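Local coordinates for glycoside hydrolase, family 11\:clostridium cellulosome enzyme, dockerin type i\:polysaccharide (Clostridium thermocellum, PDB 2C71), which removes acetyl groups from xylan as a metal-dependent family 4 carbohydrate esterase, probably as part of cellulosomal breakdown of plant cell walls, at residues A[51-65]-A[90-104]. Numbering follows the deposited sequence. Where two conformers were deposited one is given.
Sequences IRRMVNSGHEIGNHS and IQKYAGTTPKFFRPP. With MG (magnesium ion), chain B.
The carbonyl O of N63 is gripped twice from the other segment, by R102 N at 3.0 Å and by a CA-H...O contact from F101 CA at 3.3 Å. N63 N in turn donates to F100 O, which completes a single parallel bridge between N63 and F101. In the distorted beta/alpha barrel of the NodB family this bridge carries strand 60-63 over to strand 100-101, with helix 76-94 as the crossover helix of a beta-alpha-beta unit. N63 OD1 turns back onto S65 N in an Asx turn, while its ND2 is held by I83 O and N87 OD1 of helix 76-94. The carbonyl O of I61 takes two waters: water 1, 2.8 Å away, also donates to E60 OE2 and accepts from K99 N, and water 2 meets T96 OG1. E60 OE2, also hydrogen-bonded to T186 OG1, lies in plane at the edge of the F100 ring, 3.4 Å from CD2, with carboxylate and ring 74° apart. Between strand 60-63 and the two helices, I61 CD1, I51 CG2 and V55 CG2 converge on A94 CB, while I61 CG2 packs on I90 CG2. At the outer end R52, in the given one of two conformers, is bent at chi2 and chi3 (58° and 82°); this brings NE to Y93 O in the guanidinium plane and lays one face over A94 O. Toward the metal site, H64 ND1 donates to R102 O at 2.8 Å, in the ring plane but above the carbonyl plane. The imidazole is held at both nitrogens, for NE2 binds magnesium at 2.2 Å beside D13 and four waters.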
ATOM      1  N   ILE A  51      11.476  -7.921   1.032  1.00  5.18           N
ATOM      2  CA  ILE A  51      11.368  -6.492   1.430  1.00  5.15           C
ATOM      3  C   ILE A  51      12.421  -5.687   0.682  1.00  5.02           C
ATOM      4  O   ILE A  51      12.134  -4.619   0.127  1.00  5.91           O
ATOM      5  CB  ILE A  51      11.497  -6.394   2.975  1.00  6.37           C
ATOM      6  CG1 ILE A  51      10.197  -6.838   3.644  1.00  6.49           C
ATOM      7  CG2 ILE A  51      11.943  -5.040   3.447  1.00  7.30           C
ATOM      8  CD1 ILE A  51       9.056  -5.827   3.561  1.00  7.76           C
ATOM      9  N   ARG A  52      13.662  -6.188   0.639  1.00  5.19           N
ATOM     10  CA  ARG A  52      14.724  -5.471  -0.042  0.50  5.50           C
ATOM     11  C   ARG A  52      14.476  -5.450  -1.547  1.00  5.28           C
ATOM     12  O   ARG A  52      14.785  -4.438  -2.209  1.00  6.13           O
ATOM     13  CB  ARG A  52      16.092  -6.061   0.380  0.50  6.36           C
ATOM     14  CG  ARG A  52      17.322  -5.264  -0.043  0.50  7.68           C
ATOM     15  CD  ARG A  52      17.384  -3.840   0.449  0.50 12.00           C
ATOM     16  NE  ARG A  52      17.868  -3.638   1.815  0.50 15.35           N
ATOM     17  CZ  ARG A  52      18.845  -2.778   2.172  0.50 16.38           C
ATOM     18  NH1 ARG A  52      19.520  -2.042   1.291  0.50 18.30           N
ATOM     19  NH2 ARG A  52      19.115  -2.586   3.440  0.50 17.72           N
ATOM     20  N   ARG A  53      13.943  -6.540  -2.098  1.00  5.42           N
ATOM     21  CA  ARG A  53      13.577  -6.561  -3.501  1.00  6.01           C
ATOM     22  C   ARG A  53      12.642  -5.415  -3.846  1.00  5.60           C
ATOM     23  O   ARG A  53      12.741  -4.824  -4.942  1.00  6.39           O
ATOM     24  CB  ARG A  53      12.900  -7.903  -3.851  1.00  6.39           C
ATOM     25  CG  ARG A  53      12.436  -8.023  -5.292  1.00  6.59           C
ATOM     26  CD  ARG A  53      11.866  -9.381  -5.606  1.00  6.85           C
ATOM     27  NE  ARG A  53      11.253  -9.366  -6.929  1.00  7.64           N
ATOM     28  CZ  ARG A  53      10.510 -10.340  -7.435  1.00  7.91           C
ATOM     29  NH1 ARG A  53      10.155 -11.384  -6.716  1.00 10.07           N
ATOM     30  NH2 ARG A  53      10.026 -10.217  -8.679  1.00  9.29           N
ATOM     31  N   MET A  54      11.710  -5.072  -2.942  1.00  5.69           N
ATOM     32  CA  MET A  54      10.815  -3.938  -3.196  1.00  5.94           C
ATOM     33  C   MET A  54      11.619  -2.690  -3.476  1.00  5.55           C
ATOM     34  O   MET A  54      11.446  -2.014  -4.501  1.00  6.60           O
ATOM     35  CB  MET A  54       9.891  -3.722  -1.999  1.00  5.81           C
ATOM     36  CG  MET A  54       8.904  -4.859  -1.786  1.00  5.99           C
ATOM     37  SD  MET A  54       8.049  -4.634  -0.216  1.00  6.07           S
ATOM     38  CE  MET A  54       7.047  -6.131  -0.259  1.00  8.38           C
ATOM     39  N   VAL A  55      12.507  -2.355  -2.526  0.50  5.68           N
ATOM     40  CA  VAL A  55      13.365  -1.172  -2.625  0.50  6.48           C
ATOM     41  C   VAL A  55      14.212  -1.219  -3.898  0.50  5.74           C
ATOM     42  O   VAL A  55      14.288  -0.247  -4.665  0.50  5.92           O
ATOM     43  CB  VAL A  55      14.285  -1.015  -1.371  0.50  6.77           C
ATOM     44  CG1 VAL A  55      15.152   0.221  -1.493  0.50  8.68           C
ATOM     45  CG2 VAL A  55      13.487  -0.941  -0.087  0.50  9.17           C
ATOM     46  N   ASN A  56      14.807  -2.369  -4.127  1.00  6.35           N
ATOM     47  CA  ASN A  56      15.745  -2.527  -5.241  1.00  7.06           C
ATOM     48  C   ASN A  56      15.086  -2.243  -6.603  1.00  7.71           C
ATOM     49  O   ASN A  56      15.749  -1.825  -7.516  1.00 10.64           O
ATOM     50  CB  ASN A  56      16.307  -3.947  -5.282  1.00  7.02           C
ATOM     51  CG  ASN A  56      17.208  -4.280  -4.090  1.00  7.45           C
ATOM     52  OD1 ASN A  56      17.672  -3.388  -3.361  1.00  7.94           O
ATOM     53  ND2 ASN A  56      17.483  -5.581  -3.916  1.00  7.85           N
ATOM     54  N   SER A  57      13.774  -2.522  -6.664  1.00  7.39           N
ATOM     55  CA  SER A  57      12.964  -2.481  -7.865  1.00  8.36           C
ATOM     56  C   SER A  57      12.210  -1.172  -8.036  1.00  9.12           C
ATOM     57  O   SER A  57      11.356  -1.050  -8.909  1.00 13.10           O
ATOM     58  CB  SER A  57      12.014  -3.673  -7.906  1.00  9.80           C
ATOM     59  OG  SER A  57      12.660  -4.884  -7.732  1.00 11.99           O
ATOM     60  N   GLY A  58      12.497  -0.183  -7.167  1.00  8.30           N
ATOM     61  CA  GLY A  58      11.895   1.136  -7.261  1.00  8.66           C
ATOM     62  C   GLY A  58      10.571   1.311  -6.543  1.00  7.41           C
ATOM     63  O   GLY A  58       9.918   2.346  -6.684  1.00  8.72           O
ATOM     64  N   HIS A  59      10.133   0.296  -5.808  1.00  5.02           N
ATOM     65  CA  HIS A  59       8.897   0.391  -5.057  1.00  5.21           C
ATOM     66  C   HIS A  59       9.141   1.117  -3.758  1.00  5.45           C
ATOM     67  O   HIS A  59      10.291   1.248  -3.292  1.00  8.45           O
ATOM     68  CB  HIS A  59       8.324  -1.005  -4.796  1.00  5.42           C
ATOM     69  CG  HIS A  59       8.170  -1.817  -6.036  1.00  5.17           C
ATOM     70  ND1 HIS A  59       7.396  -1.381  -7.072  1.00  6.68           N
ATOM     71  CD2 HIS A  59       8.686  -3.014  -6.355  1.00  6.79           C
ATOM     72  CE1 HIS A  59       7.479  -2.307  -8.007  1.00  6.52           C
ATOM     73  NE2 HIS A  59       8.250  -3.300  -7.612  1.00  7.50           N
ATOM     74  N   GLU A  60       8.077   1.560  -3.131  1.00  5.26           N
ATOM     75  CA  GLU A  60       8.085   2.226  -1.826  1.00  5.62           C
ATOM     76  C   GLU A  60       7.462   1.298  -0.787  1.00  4.81           C
ATOM     77  O   GLU A  60       6.559   0.509  -1.114  1.00  5.73           O
ATOM     78  CB  GLU A  60       7.355   3.543  -1.937  1.00  6.32           C
ATOM     79  CG  GLU A  60       7.271   4.332  -0.654  1.00  7.90           C
ATOM     80  CD  GLU A  60       6.769   5.738  -0.805  1.00  9.44           C
ATOM     81  OE1 GLU A  60       6.242   6.081  -1.877  1.00 10.39           O
ATOM     82  OE2 GLU A  60       6.900   6.505   0.174  1.00 12.02           O
ATOM     83  N   ILE A  61       7.890   1.433   0.464  1.00  4.81           N
ATOM     84  CA  ILE A  61       7.313   0.682   1.575  1.00  4.72           C
ATOM     85  C   ILE A  61       6.700   1.686   2.561  1.00  4.79           C
ATOM     86  O   ILE A  61       7.363   2.649   2.993  1.00  5.87           O
ATOM     87  CB  ILE A  61       8.399  -0.182   2.286  1.00  5.26           C
ATOM     88  CG1 ILE A  61       9.020  -1.174   1.286  1.00  6.78           C
ATOM     89  CG2 ILE A  61       7.781  -0.885   3.484  1.00  6.81           C
ATOM     90  CD1 ILE A  61      10.169  -1.970   1.886  1.00  9.14           C
ATOM     91  N   GLY A  62       5.447   1.434   2.916  1.00  4.64           N
ATOM     92  CA  GLY A  62       4.771   2.148   3.974  1.00  5.63           C
ATOM     93  C   GLY A  62       4.375   1.225   5.116  1.00  4.56           C
ATOM     94  O   GLY A  62       4.668   0.035   5.134  1.00  5.14           O
ATOM     95  N   ASN A  63       3.721   1.827   6.125  1.00  4.73           N
ATOM     96  CA  ASN A  63       3.456   1.167   7.402  1.00  4.52           C
ATOM     97  C   ASN A  63       1.970   0.792   7.497  1.00  4.57           C
ATOM     98  O   ASN A  63       1.115   1.684   7.368  1.00  5.37           O
ATOM     99  CB  ASN A  63       3.866   2.156   8.506  1.00  5.14           C
ATOM    100  CG  ASN A  63       3.888   1.612   9.892  1.00  5.16           C
ATOM    101  OD1 ASN A  63       2.968   0.903  10.334  1.00  6.36           O
ATOM    102  ND2 ASN A  63       4.924   1.969  10.664  1.00  6.14           N
ATOM    103  N   HIS A  64       1.658  -0.505   7.708  1.00  4.58           N
ATOM    104  CA  HIS A  64       0.268  -0.940   7.921  1.00  4.51           C
ATOM    105  C   HIS A  64       0.134  -1.508   9.357  1.00  5.00           C
ATOM    106  O   HIS A  64      -0.717  -2.388   9.605  1.00  5.27           O
ATOM    107  CB  HIS A  64      -0.082  -2.013   6.869  1.00  4.85           C
ATOM    108  CG  HIS A  64      -1.551  -2.316   6.700  1.00  4.87           C
ATOM    109  ND1 HIS A  64      -2.549  -1.362   6.797  1.00  5.75           N
ATOM    110  CD2 HIS A  64      -2.175  -3.473   6.340  1.00  5.08           C
ATOM    111  CE1 HIS A  64      -3.728  -1.937   6.564  1.00  5.59           C
ATOM    112  NE2 HIS A  64      -3.526  -3.212   6.270  1.00  5.44           N
ATOM    113  N   SER A  65       0.960  -0.993  10.280  1.00  4.84           N
ATOM    114  CA  SER A  65       0.941  -1.393  11.693  1.00  5.01           C
ATOM    115  C   SER A  65       1.642  -2.716  11.963  1.00  4.76           C
ATOM    116  O   SER A  65       2.006  -3.433  11.014  1.00  5.06           O
ATOM    117  CB  SER A  65      -0.474  -1.419  12.292  1.00  6.53           C
ATOM    118  OG  SER A  65      -1.044  -2.733  12.301  1.00  6.26           O
ATOM    119  N   ILE A  90      11.298  -2.480   9.219  1.00  6.83           N
ATOM    120  CA  ILE A  90      11.451  -2.012   7.841  1.00  7.50           C
ATOM    121  C   ILE A  90      12.839  -1.389   7.637  1.00  7.22           C
ATOM    122  O   ILE A  90      13.545  -1.684   6.670  1.00  8.05           O
ATOM    123  CB  ILE A  90      10.351  -1.026   7.453  1.00  7.03           C
ATOM    124  CG1 ILE A  90       8.987  -1.711   7.457  1.00  7.41           C
ATOM    125  CG2 ILE A  90      10.665  -0.374   6.083  1.00  9.00           C
ATOM    126  CD1 ILE A  90       7.822  -0.768   7.461  1.00  8.14           C
ATOM    127  N   GLN A  91      13.252  -0.549   8.546  1.00  7.75           N
ATOM    128  CA  GLN A  91      14.589   0.081   8.434  1.00  9.17           C
ATOM    129  C   GLN A  91      15.686  -0.974   8.382  1.00  8.24           C
ATOM    130  O   GLN A  91      16.651  -0.878   7.623  1.00  9.07           O
ATOM    131  CB  GLN A  91      14.802   1.064   9.578  1.00 10.96           C
ATOM    132  CG  GLN A  91      16.151   1.732   9.572  1.00 17.56           C
ATOM    133  CD  GLN A  91      16.478   2.601   8.390  1.00 22.70           C
ATOM    134  OE1 GLN A  91      15.697   3.474   7.954  1.00 27.54           O
ATOM    135  NE2 GLN A  91      17.672   2.360   7.844  1.00 22.82           N
ATOM    136  N   LYS A  92      15.561  -1.970   9.232  1.00  7.77           N
ATOM    137  CA  LYS A  92      16.586  -2.995   9.351  1.00  8.51           C
ATOM    138  C   LYS A  92      16.849  -3.693   8.017  1.00  7.94           C
ATOM    139  O   LYS A  92      18.020  -3.952   7.658  1.00  9.53           O
ATOM    140  CB  LYS A  92      16.196  -4.004  10.438  1.00 10.03           C
ATOM    141  CG  LYS A  92      17.237  -5.070  10.649  1.00 10.94           C
ATOM    142  CD  LYS A  92      16.898  -5.902  11.816  1.00 15.07           C
ATOM    143  CE  LYS A  92      17.807  -7.095  11.979  1.00 20.52           C
ATOM    144  NZ  LYS A  92      17.393  -7.945  13.185  1.00 24.20           N
ATOM    145  N   TYR A  93      15.790  -4.008   7.276  1.00  7.25           N
ATOM    146  CA  TYR A  93      15.910  -4.903   6.125  1.00  7.22           C
ATOM    147  C   TYR A  93      15.881  -4.139   4.802  1.00  7.18           C
ATOM    148  O   TYR A  93      16.501  -4.545   3.820  1.00  8.52           O
ATOM    149  CB  TYR A  93      14.802  -5.958   6.151  1.00  8.08           C
ATOM    150  CG  TYR A  93      14.857  -6.875   7.351  1.00  7.63           C
ATOM    151  CD1 TYR A  93      15.991  -7.630   7.621  1.00  7.89           C
ATOM    152  CD2 TYR A  93      13.777  -6.984   8.217  1.00  9.95           C
ATOM    153  CE1 TYR A  93      16.047  -8.470   8.718  1.00  8.48           C
ATOM    154  CE2 TYR A  93      13.823  -7.820   9.316  1.00 10.42           C
ATOM    155  CZ  TYR A  93      14.960  -8.560   9.561  1.00  9.15           C
ATOM    156  OH  TYR A  93      15.011  -9.395  10.655  1.00 11.45           O
ATOM    157  N   ALA A  94      15.150  -3.030   4.795  1.00  7.26           N
ATOM    158  CA  ALA A  94      14.959  -2.205   3.612  1.00  7.79           C
ATOM    159  C   ALA A  94      15.911  -1.042   3.515  1.00  8.31           C
ATOM    160  O   ALA A  94      16.189  -0.559   2.426  1.00  9.90           O
ATOM    161  CB  ALA A  94      13.521  -1.656   3.513  1.00  7.76           C
ATOM    162  N   GLY A  95      16.391  -0.572   4.662  1.00  9.43           N
ATOM    163  CA  GLY A  95      17.243   0.602   4.710  1.00 10.72           C
ATOM    164  C   GLY A  95      16.492   1.910   4.539  1.00 10.29           C
ATOM    165  O   GLY A  95      17.102   2.959   4.334  1.00 13.95           O
ATOM    166  N   THR A  96      15.164   1.858   4.631  1.00  9.73           N
ATOM    167  CA  THR A  96      14.330   3.049   4.520  1.00 10.00           C
ATOM    168  C   THR A  96      13.459   3.232   5.748  1.00  9.76           C
ATOM    169  O   THR A  96      13.372   2.352   6.612  1.00 13.28           O
ATOM    170  CB  THR A  96      13.435   3.009   3.273  1.00 11.83           C
ATOM    171  OG1 THR A  96      12.564   1.876   3.356  1.00 12.15           O
ATOM    172  CG2 THR A  96      14.275   2.907   2.009  1.00 14.45           C
ATOM    173  N   THR A  97      12.793   4.380   5.829  0.50  9.99           N
ATOM    174  CA  THR A  97      11.853   4.639   6.915  0.50 10.92           C
ATOM    175  C   THR A  97      10.581   5.316   6.413  0.50  7.73           C
ATOM    176  O   THR A  97      10.643   6.288   5.661  0.50  9.30           O
ATOM    177  CB  THR A  97      12.488   5.510   8.015  0.50 12.80           C
ATOM    178  OG1 THR A  97      11.503   5.825   9.007  0.50 17.16           O
ATOM    179  CG2 THR A  97      13.035   6.800   7.422  0.50 15.38           C
ATOM    180  N   PRO A  98       9.429   4.798   6.833  1.00  7.17           N
ATOM    181  CA  PRO A  98       8.184   4.983   6.070  1.00  6.81           C
ATOM    182  C   PRO A  98       7.726   6.447   6.110  1.00  6.59           C
ATOM    183  O   PRO A  98       8.002   7.108   7.110  1.00  8.56           O
ATOM    184  CB  PRO A  98       7.208   4.070   6.800  1.00  7.29           C
ATOM    185  CG  PRO A  98       8.074   2.918   7.237  1.00  6.44           C
ATOM    186  CD  PRO A  98       9.475   3.471   7.471  1.00  7.24           C
ATOM    187  N   LYS A  99       7.045   6.924   5.071  0.50  6.76           N
ATOM    188  CA  LYS A  99       6.484   8.277   5.072  0.50  7.57           C
ATOM    189  C   LYS A  99       4.956   8.249   5.123  0.50  6.35           C
ATOM    190  O   LYS A  99       4.305   9.280   5.294  0.50  7.02           O
ATOM    191  CB  LYS A  99       6.949   9.050   3.835  0.50  8.77           C
ATOM    192  CG  LYS A  99       8.415   9.452   3.868  0.50 10.44           C
ATOM    193  CD  LYS A  99       8.689  10.608   2.920  0.50 12.49           C
ATOM    194  CE  LYS A  99       9.759  10.248   1.903  0.50 15.33           C
ATOM    195  NZ  LYS A  99       9.453  10.799   0.554  0.50 11.32           N
ATOM    196  N   PHE A 100       4.401   7.053   4.974  1.00  5.93           N
ATOM    197  CA  PHE A 100       2.960   6.838   4.843  1.00  5.96           C
ATOM    198  C   PHE A 100       2.491   5.699   5.744  1.00  5.21           C
ATOM    199  O   PHE A 100       3.226   4.728   5.953  1.00  5.94           O
ATOM    200  CB  PHE A 100       2.618   6.516   3.394  1.00  6.23           C
ATOM    201  CG  PHE A 100       2.913   7.650   2.437  1.00  5.98           C
ATOM    202  CD1 PHE A 100       2.022   8.673   2.295  1.00  7.15           C
ATOM    203  CD2 PHE A 100       4.073   7.696   1.717  1.00  7.39           C
ATOM    204  CE1 PHE A 100       2.301   9.746   1.442  1.00  7.95           C
ATOM    205  CE2 PHE A 100       4.359   8.745   0.856  1.00  7.65           C
ATOM    206  CZ  PHE A 100       3.485   9.776   0.722  1.00  8.78           C
ATOM    207  N   PHE A 101       1.274   5.869   6.232  1.00  5.63           N
ATOM    208  CA  PHE A 101       0.578   4.899   7.104  1.00  4.83           C
ATOM    209  C   PHE A 101      -0.783   4.604   6.509  1.00  5.34           C
ATOM    210  O   PHE A 101      -1.506   5.533   6.140  1.00  6.50           O
ATOM    211  CB  PHE A 101       0.397   5.530   8.495  1.00  5.59           C
ATOM    212  CG  PHE A 101      -0.462   4.741   9.462  1.00  5.50           C
ATOM    213  CD1 PHE A 101      -0.119   3.448   9.828  1.00  6.06           C
ATOM    214  CD2 PHE A 101      -1.583   5.310  10.014  1.00  6.65           C
ATOM    215  CE1 PHE A 101      -0.923   2.746  10.759  1.00  6.92           C
ATOM    216  CE2 PHE A 101      -2.348   4.611  10.945  1.00  7.54           C
ATOM    217  CZ  PHE A 101      -1.997   3.349  11.319  1.00  7.57           C
ATOM    218  N   ARG A 102      -1.170   3.336   6.468  1.00  5.21           N
ATOM    219  CA  ARG A 102      -2.516   2.949   6.128  0.50  5.88           C
ATOM    220  C   ARG A 102      -3.146   2.318   7.341  1.00  5.32           C
ATOM    221  O   ARG A 102      -2.700   1.241   7.797  1.00  5.85           O
ATOM    222  CB  ARG A 102      -2.592   1.931   5.004  0.50  6.28           C
ATOM    223  CG  ARG A 102      -4.051   1.547   4.736  0.50  7.17           C
ATOM    224  CD  ARG A 102      -4.285   1.017   3.393  0.50  9.26           C
ATOM    225  NE  ARG A 102      -4.077   1.993   2.344  0.50 11.49           N
ATOM    226  CZ  ARG A 102      -3.517   1.766   1.152  0.50  8.45           C
ATOM    227  NH1 ARG A 102      -3.018   0.578   0.833  0.50  9.65           N
ATOM    228  NH2 ARG A 102      -3.396   2.757   0.285  0.50  9.58           N
ATOM    229  N   PRO A 103      -4.163   2.948   7.938  1.00  6.53           N
ATOM    230  CA  PRO A 103      -4.771   2.386   9.152  1.00  6.96           C
ATOM    231  C   PRO A 103      -5.354   1.014   8.864  1.00  7.01           C
ATOM    232  O   PRO A 103      -6.061   0.811   7.856  1.00  7.69           O
ATOM    233  CB  PRO A 103      -5.880   3.388   9.532  1.00  8.24           C
ATOM    234  CG  PRO A 103      -5.574   4.580   8.810  1.00 10.71           C
ATOM    235  CD  PRO A 103      -4.749   4.236   7.577  1.00  7.37           C
ATOM    236  N   PRO A 104      -5.132   0.059   9.781  1.00  6.96           N
ATOM    237  CA  PRO A 104      -5.856  -1.235   9.699  1.00  7.24           C
ATOM    238  C   PRO A 104      -7.337  -0.980   9.587  1.00  7.57           C
ATOM    239  O   PRO A 104      -7.935  -0.204  10.362  1.00  8.18           O
ATOM    240  CB  PRO A 104      -5.461  -1.928  11.002  1.00  8.25           C
ATOM    241  CG  PRO A 104      -4.077  -1.395  11.258  1.00  7.34           C
ATOM    242  CD  PRO A 104      -4.181   0.074  10.892  1.00  7.51           C
TER
HETATM  243 MG    MG B1692      -5.075  -4.777   6.007  1.00  5.76          MG
HETATM  244  O   HOH W   1       6.608   5.357   2.766  1.00 11.32           O
HETATM  245  O   HOH W   2      10.033   2.814   4.105  1.00 13.54           O
HETATM  246  O   HOH W   3      -5.716  -4.117   4.184  1.00  7.17           O
HETATM  247  O   HOH W   4      -4.833  -5.310   7.965  1.00  7.76           O
HETATM  248  O   HOH W   5      -6.440  -6.340   5.857  1.00  8.27           O
HETATM  249  O   HOH W   6      -6.655  -3.413   6.673  1.00  8.25           O